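Local coordinates for protein Non-ribosomal peptide synthetase (Streptomyces halstedii, PDB 3WV4) that belongs to the non-ribosomal peptide synthetases and carries the fold of the AMP-binding enzymes of the ANL clan, at residues A[274-288]-A[302-316]. Residues are numbered along the deposited sequence; the frame is centred on the assembly and turned at random.
Sequences VKSLRESGATMMPIV and DPEGAPTLRMFTNSA
M284, M285 and P286 of strand 284-287 pair in parallel with M311, F312 and T313 of strand 311-314, the axes 4.5 Å apart and 23° off parallel. M285 bonds both ways, its N to M311 O and its O accepting from T313 N; I287 N then reaches T313 O at 2.8 Å, almost straight. Upstream, T283 O takes two donors, R310 N and M311 N. The connection between the strands runs through helix 289-300 and the loop after it, a beta-alpha-beta crossover; L291 and L295 of the helix pack against M285.

On that face, M285 runs out fully extended and sets SD 3.8 Å from F312 CE1, in the ring plane at its edge, a Met-aromatic contact. I287 CG2 touches F312 CD1 obliquely. On the opposite face, with M311, M284 folds back at chi2 and chi3 (-80° and -77°), bringing SD over one guanidinium face of R310 and CE to 3.7 Å from M311 SD. D235 holds that guanidinium by a salt bridge.

Where helix 273-280 meets the loop leading into strand 311-314, R278 bends at chi3 and grips G305 O side-on with NE and NH2. NH2 also bridges to D302 OD2 at 2.6 Å, approaching from above the carboxylate plane, while E304 CB rests on a guanidinium face. T308 OG1 donates to A282 O (2.7 Å), and A306 and L309 pack against L277 and A282.

Three bonds thus fix the rotation of the R278 guanidinium, and D302, whose OD1 accepts from E304 N in an Asx turn, probably balances its charge. The R278 and T308 bonds add to apolar packing where the loop meets the helix and the turn after it, while the strands are joined by backbone bonds with methionine packing on both faces.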
loop_
_atom_site.group_PDB
_atom_site.type_symbol
_atom_site.label_atom_id
_atom_site.label_comp_id
_atom_site.label_asym_id
_atom_site.label_seq_id
_atom_site.Cartn_x
_atom_site.Cartn_y
_atom_site.Cartn_z
ATOM N N VAL A 274 -18.854 1.381 -13.636
ATOM C CA VAL A 274 -19.292 -0.001 -13.901
ATOM C C VAL A 274 -18.778 -0.540 -15.247
ATOM O O VAL A 274 -18.358 -1.704 -15.365
ATOM C CB VAL A 274 -20.818 -0.152 -13.878
ATOM C CG1 VAL A 274 -21.213 -1.598 -14.180
ATOM C CG2 VAL A 274 -21.378 0.280 -12.520
ATOM N N LYS A 275 -18.818 0.325 -16.236
ATOM C CA LYS A 275 -18.286 0.041 -17.543
ATOM C C LYS A 275 -16.778 -0.221 -17.477
ATOM O O LYS A 275 -16.290 -1.267 -17.926
ATOM C CB LYS A 275 -18.577 1.232 -18.455
ATOM C CG LYS A 275 -18.340 0.985 -19.932
ATOM C CD LYS A 275 -18.397 2.304 -20.683
ATOM C CE LYS A 275 -18.512 2.071 -22.165
ATOM N NZ LYS A 275 -18.555 3.361 -22.912
ATOM N N SER A 276 -16.040 0.712 -16.897
ATOM C CA SER A 276 -14.606 0.515 -16.701
ATOM C C SER A 276 -14.303 -0.864 -16.089
ATOM O O SER A 276 -13.391 -1.559 -16.525
ATOM C CB SER A 276 -14.037 1.623 -15.817
ATOM O OG SER A 276 -14.796 2.809 -15.973
ATOM N N LEU A 277 -15.054 -1.246 -15.066
ATOM C CA LEU A 277 -14.804 -2.506 -14.415
ATOM C C LEU A 277 -14.970 -3.656 -15.356
ATOM O O LEU A 277 -14.098 -4.516 -15.436
ATOM C CB LEU A 277 -15.729 -2.701 -13.220
ATOM C CG LEU A 277 -15.359 -1.726 -12.091
ATOM C CD1 LEU A 277 -16.478 -1.617 -11.052
ATOM C CD2 LEU A 277 -14.121 -2.266 -11.402
ATOM N N ARG A 278 -16.104 -3.675 -16.037
ATOM C CA ARG A 278 -16.446 -4.749 -16.965
ATOM C C ARG A 278 -15.457 -4.820 -18.112
ATOM O O ARG A 278 -14.926 -5.893 -18.446
ATOM C CB ARG A 278 -17.893 -4.596 -17.481
ATOM C CG ARG A 278 -18.292 -5.582 -18.607
ATOM C CD ARG A 278 -19.603 -5.211 -19.312
ATOM N NE ARG A 278 -20.469 -4.479 -18.384
ATOM C CZ ARG A 278 -20.907 -3.231 -18.548
ATOM N NH1 ARG A 278 -20.635 -2.525 -19.645
ATOM N NH2 ARG A 278 -21.662 -2.703 -17.597
ATOM N N GLU A 279 -15.212 -3.678 -18.730
ATOM C CA GLU A 279 -14.328 -3.623 -19.875
ATOM C C GLU A 279 -12.874 -3.921 -19.531
ATOM O O GLU A 279 -12.129 -4.326 -20.395
ATOM C CB GLU A 279 -14.470 -2.264 -20.590
ATOM C CG GLU A 279 -15.844 -2.138 -21.252
ATOM C CD GLU A 279 -15.997 -0.898 -22.133
ATOM O OE1 GLU A 279 -15.012 -0.132 -22.246
ATOM O OE2 GLU A 279 -17.104 -0.710 -22.715
ATOM N N SER A 280 -12.453 -3.702 -18.281
ATOM C CA SER A 280 -11.069 -4.042 -17.878
ATOM C C SER A 280 -10.998 -5.526 -17.535
ATOM O O SER A 280 -9.949 -6.088 -17.402
ATOM C CB SER A 280 -10.652 -3.156 -16.707
ATOM O OG SER A 280 -11.468 -3.402 -15.567
ATOM N N GLY A 281 -12.122 -6.194 -17.383
ATOM C CA GLY A 281 -12.039 -7.598 -17.006
ATOM C C GLY A 281 -11.727 -7.679 -15.493
ATOM O O GLY A 281 -11.315 -8.722 -15.013
ATOM N N ALA A 282 -11.926 -6.591 -14.760
ATOM C CA ALA A 282 -11.533 -6.521 -13.322
ATOM C C ALA A 282 -12.017 -7.758 -12.547
ATOM O O ALA A 282 -13.175 -8.073 -12.598
ATOM C CB ALA A 282 -12.122 -5.281 -12.677
ATOM N N THR A 283 -11.135 -8.374 -11.773
ATOM C CA THR A 283 -11.506 -9.440 -10.888
ATOM C C THR A 283 -11.450 -9.090 -9.419
ATOM O O THR A 283 -12.220 -9.656 -8.641
ATOM C CB THR A 283 -10.643 -10.680 -11.134
ATOM O OG1 THR A 283 -9.270 -10.347 -10.902
ATOM C CG2 THR A 283 -10.804 -11.154 -12.620
ATOM N N MET A 284 -10.537 -8.218 -9.017
ATOM C CA MET A 284 -10.381 -7.849 -7.608
ATOM C C MET A 284 -10.471 -6.350 -7.494
ATOM O O MET A 284 -9.930 -5.660 -8.329
ATOM C CB MET A 284 -9.020 -8.260 -7.094
ATOM C CG MET A 284 -8.595 -9.686 -7.421
ATOM S SD MET A 284 -9.321 -10.887 -6.318
ATOM C CE MET A 284 -8.350 -10.719 -4.841
ATOM N N MET A 285 -11.178 -5.848 -6.488
ATOM C CA MET A 285 -11.398 -4.418 -6.328
ATOM C C MET A 285 -11.289 -4.035 -4.888
ATOM O O MET A 285 -12.180 -4.356 -4.090
ATOM C CB MET A 285 -12.787 -4.030 -6.809
ATOM C CG MET A 285 -13.019 -2.537 -6.829
ATOM S SD MET A 285 -14.648 -2.024 -7.412
ATOM C CE MET A 285 -14.360 -0.255 -7.254
ATOM N N PRO A 286 -10.227 -3.347 -4.539
ATOM C CA PRO A 286 -10.241 -2.862 -3.147
ATOM C C PRO A 286 -11.245 -1.720 -3.054
ATOM O O PRO A 286 -11.375 -0.948 -4.010
ATOM C CB PRO A 286 -8.783 -2.399 -2.904
ATOM C CG PRO A 286 -8.180 -2.267 -4.263
ATOM C CD PRO A 286 -8.906 -3.216 -5.174
ATOM N N ILE A 287 -11.956 -1.627 -1.944
ATOM C CA ILE A 287 -12.947 -0.571 -1.770
ATOM C C ILE A 287 -12.884 0.052 -0.370
ATOM O O ILE A 287 -12.221 -0.461 0.538
ATOM C CB ILE A 287 -14.396 -1.122 -1.924
ATOM C CG1 ILE A 287 -14.618 -2.256 -0.917
ATOM C CG2 ILE A 287 -14.647 -1.605 -3.341
ATOM C CD1 ILE A 287 -16.077 -2.581 -0.700
ATOM N N VAL A 288 -13.655 1.125 -0.238
ATOM C CA VAL A 288 -13.929 1.846 0.989
ATOM C C VAL A 288 -15.456 2.077 0.987
ATOM O O VAL A 288 -16.079 2.043 -0.089
ATOM C CB VAL A 288 -13.106 3.162 0.918
ATOM C CG1 VAL A 288 -13.561 4.205 1.909
ATOM C CG2 VAL A 288 -11.633 2.881 1.090
ATOM N N ASP A 302 -27.032 -0.010 -14.745
ATOM C CA ASP A 302 -26.327 -0.812 -15.742
ATOM C C ASP A 302 -26.516 -2.337 -15.564
ATOM O O ASP A 302 -25.741 -2.989 -14.843
ATOM C CB ASP A 302 -24.839 -0.416 -15.735
ATOM C CG ASP A 302 -24.053 -1.029 -16.890
ATOM O OD1 ASP A 302 -24.522 -2.034 -17.474
ATOM O OD2 ASP A 302 -22.952 -0.531 -17.196
ATOM N N PRO A 303 -27.512 -2.923 -16.273
ATOM C CA PRO A 303 -27.861 -4.353 -16.124
ATOM C C PRO A 303 -26.863 -5.363 -16.772
ATOM O O PRO A 303 -27.052 -6.579 -16.653
ATOM C CB PRO A 303 -29.241 -4.433 -16.791
ATOM C CG PRO A 303 -29.167 -3.407 -17.882
ATOM C CD PRO A 303 -28.228 -2.320 -17.418
ATOM N N GLU A 304 -25.820 -4.864 -17.431
ATOM C CA GLU A 304 -24.748 -5.718 -17.976
ATOM C C GLU A 304 -23.753 -6.133 -16.907
ATOM O O GLU A 304 -22.994 -7.061 -17.127
ATOM C CB GLU A 304 -23.982 -5.005 -19.094
ATOM C CG GLU A 304 -24.533 -5.329 -20.460
ATOM C CD GLU A 304 -23.835 -4.544 -21.546
ATOM O OE1 GLU A 304 -22.753 -4.961 -21.984
ATOM O OE2 GLU A 304 -24.367 -3.487 -21.919
ATOM N N GLY A 305 -23.744 -5.392 -15.791
ATOM C CA GLY A 305 -22.961 -5.726 -14.591
ATOM C C GLY A 305 -21.450 -5.682 -14.758
ATOM O O GLY A 305 -20.902 -4.930 -15.566
ATOM N N ALA A 306 -20.769 -6.490 -13.951
ATOM C CA ALA A 306 -19.353 -6.724 -14.152
ATOM C C ALA A 306 -19.098 -8.123 -13.611
ATOM O O ALA A 306 -18.554 -8.320 -12.527
ATOM C CB ALA A 306 -18.510 -5.660 -13.484
ATOM N N PRO A 307 -19.540 -9.119 -14.362
ATOM C CA PRO A 307 -19.450 -10.533 -13.896
ATOM C C PRO A 307 -18.034 -11.055 -13.602
ATOM O O PRO A 307 -17.905 -12.015 -12.901
ATOM C CB PRO A 307 -20.082 -11.325 -15.076
ATOM C CG PRO A 307 -19.901 -10.401 -16.289
ATOM C CD PRO A 307 -20.144 -9.028 -15.703
ATOM N N THR A 308 -16.983 -10.420 -14.107
ATOM C CA THR A 308 -15.621 -10.891 -13.790
ATOM C C THR A 308 -15.179 -10.650 -12.334
ATOM O O THR A 308 -14.302 -11.321 -11.860
ATOM C CB THR A 308 -14.620 -10.241 -14.734
ATOM O OG1 THR A 308 -14.746 -8.816 -14.609
ATOM C CG2 THR A 308 -14.897 -10.694 -16.190
ATOM N N LEU A 309 -15.803 -9.699 -11.643
ATOM C CA LEU A 309 -15.489 -9.379 -10.254
ATOM C C LEU A 309 -15.733 -10.550 -9.294
ATOM O O LEU A 309 -16.857 -11.049 -9.195
ATOM C CB LEU A 309 -16.306 -8.194 -9.815
ATOM C CG LEU A 309 -15.712 -6.850 -10.243
ATOM C CD1 LEU A 309 -16.679 -5.783 -9.855
ATOM C CD2 LEU A 309 -14.365 -6.571 -9.564
ATOM N N ARG A 310 -14.664 -10.960 -8.605
ATOM C CA ARG A 310 -14.694 -12.050 -7.648
ATOM C C ARG A 310 -14.420 -11.666 -6.191
ATOM O O ARG A 310 -14.710 -12.450 -5.265
ATOM C CB ARG A 310 -13.747 -13.174 -8.101
ATOM C CG ARG A 310 -12.263 -12.970 -7.799
ATOM C CD ARG A 310 -11.437 -14.136 -8.403
ATOM N NE ARG A 310 -10.030 -14.016 -8.049
ATOM C CZ ARG A 310 -9.486 -14.463 -6.900
ATOM N NH1 ARG A 310 -10.197 -15.108 -6.014
ATOM N NH2 ARG A 310 -8.216 -14.305 -6.662
ATOM N N MET A 311 -13.872 -10.487 -5.945
ATOM C CA MET A 311 -13.615 -10.067 -4.548
ATOM C C MET A 311 -13.555 -8.578 -4.406
ATOM O O MET A 311 -12.986 -7.895 -5.267
ATOM C CB MET A 311 -12.286 -10.630 -4.024
ATOM C CG MET A 311 -12.122 -10.558 -2.512
ATOM S SD MET A 311 -10.605 -11.355 -1.937
ATOM C CE MET A 311 -10.894 -13.046 -2.488
ATOM N N PHE A 312 -14.207 -8.093 -3.354
ATOM C CA PHE A 312 -14.074 -6.769 -2.842
ATOM C C PHE A 312 -13.380 -6.848 -1.489
ATOM O O PHE A 312 -13.796 -7.648 -0.631
ATOM C CB PHE A 312 -15.433 -6.137 -2.581
ATOM C CG PHE A 312 -16.241 -5.966 -3.805
ATOM C CD1 PHE A 312 -15.998 -4.912 -4.671
ATOM C CD2 PHE A 312 -17.248 -6.886 -4.125
ATOM C CE1 PHE A 312 -16.744 -4.763 -5.833
ATOM C CE2 PHE A 312 -17.992 -6.743 -5.305
ATOM C CZ PHE A 312 -17.729 -5.673 -6.169
ATOM N N THR A 313 -12.368 -6.009 -1.294
ATOM C CA THR A 313 -11.675 -5.986 -0.039
ATOM C C THR A 313 -11.797 -4.583 0.582
ATOM O O THR A 313 -11.467 -3.589 -0.036
ATOM C CB THR A 313 -10.211 -6.424 -0.176
ATOM O OG1 THR A 313 -9.476 -5.537 -0.987
ATOM C CG2 THR A 313 -10.147 -7.718 -0.842
ATOM N N ASN A 314 -12.219 -4.558 1.830
ATOM C CA ASN A 314 -12.510 -3.338 2.500
ATOM C C ASN A 314 -11.580 -3.226 3.677
ATOM O O ASN A 314 -11.565 -4.097 4.567
ATOM C CB ASN A 314 -13.956 -3.303 2.980
ATOM C CG ASN A 314 -14.325 -1.948 3.582
ATOM O OD1 ASN A 314 -14.348 -0.942 2.882
ATOM N ND2 ASN A 314 -14.626 -1.925 4.850
ATOM N N SER A 315 -10.778 -2.161 3.650
ATOM C CA SER A 315 -10.048 -1.724 4.822
ATOM C C SER A 315 -10.729 -0.388 5.185
ATOM O O SER A 315 -11.936 -0.212 4.956
ATOM C CB SER A 315 -8.499 -1.665 4.561
ATOM O OG SER A 315 -8.132 -1.074 3.317
ATOM N N ALA A 316 -9.994 0.539 5.769
ATOM C CA ALA A 316 -10.541 1.869 6.037
ATOM C C ALA A 316 -11.610 1.906 7.138
ATOM O O ALA A 316 -11.374 2.564 8.150
ATOM C CB ALA A 316 -11.071 2.525 4.758
#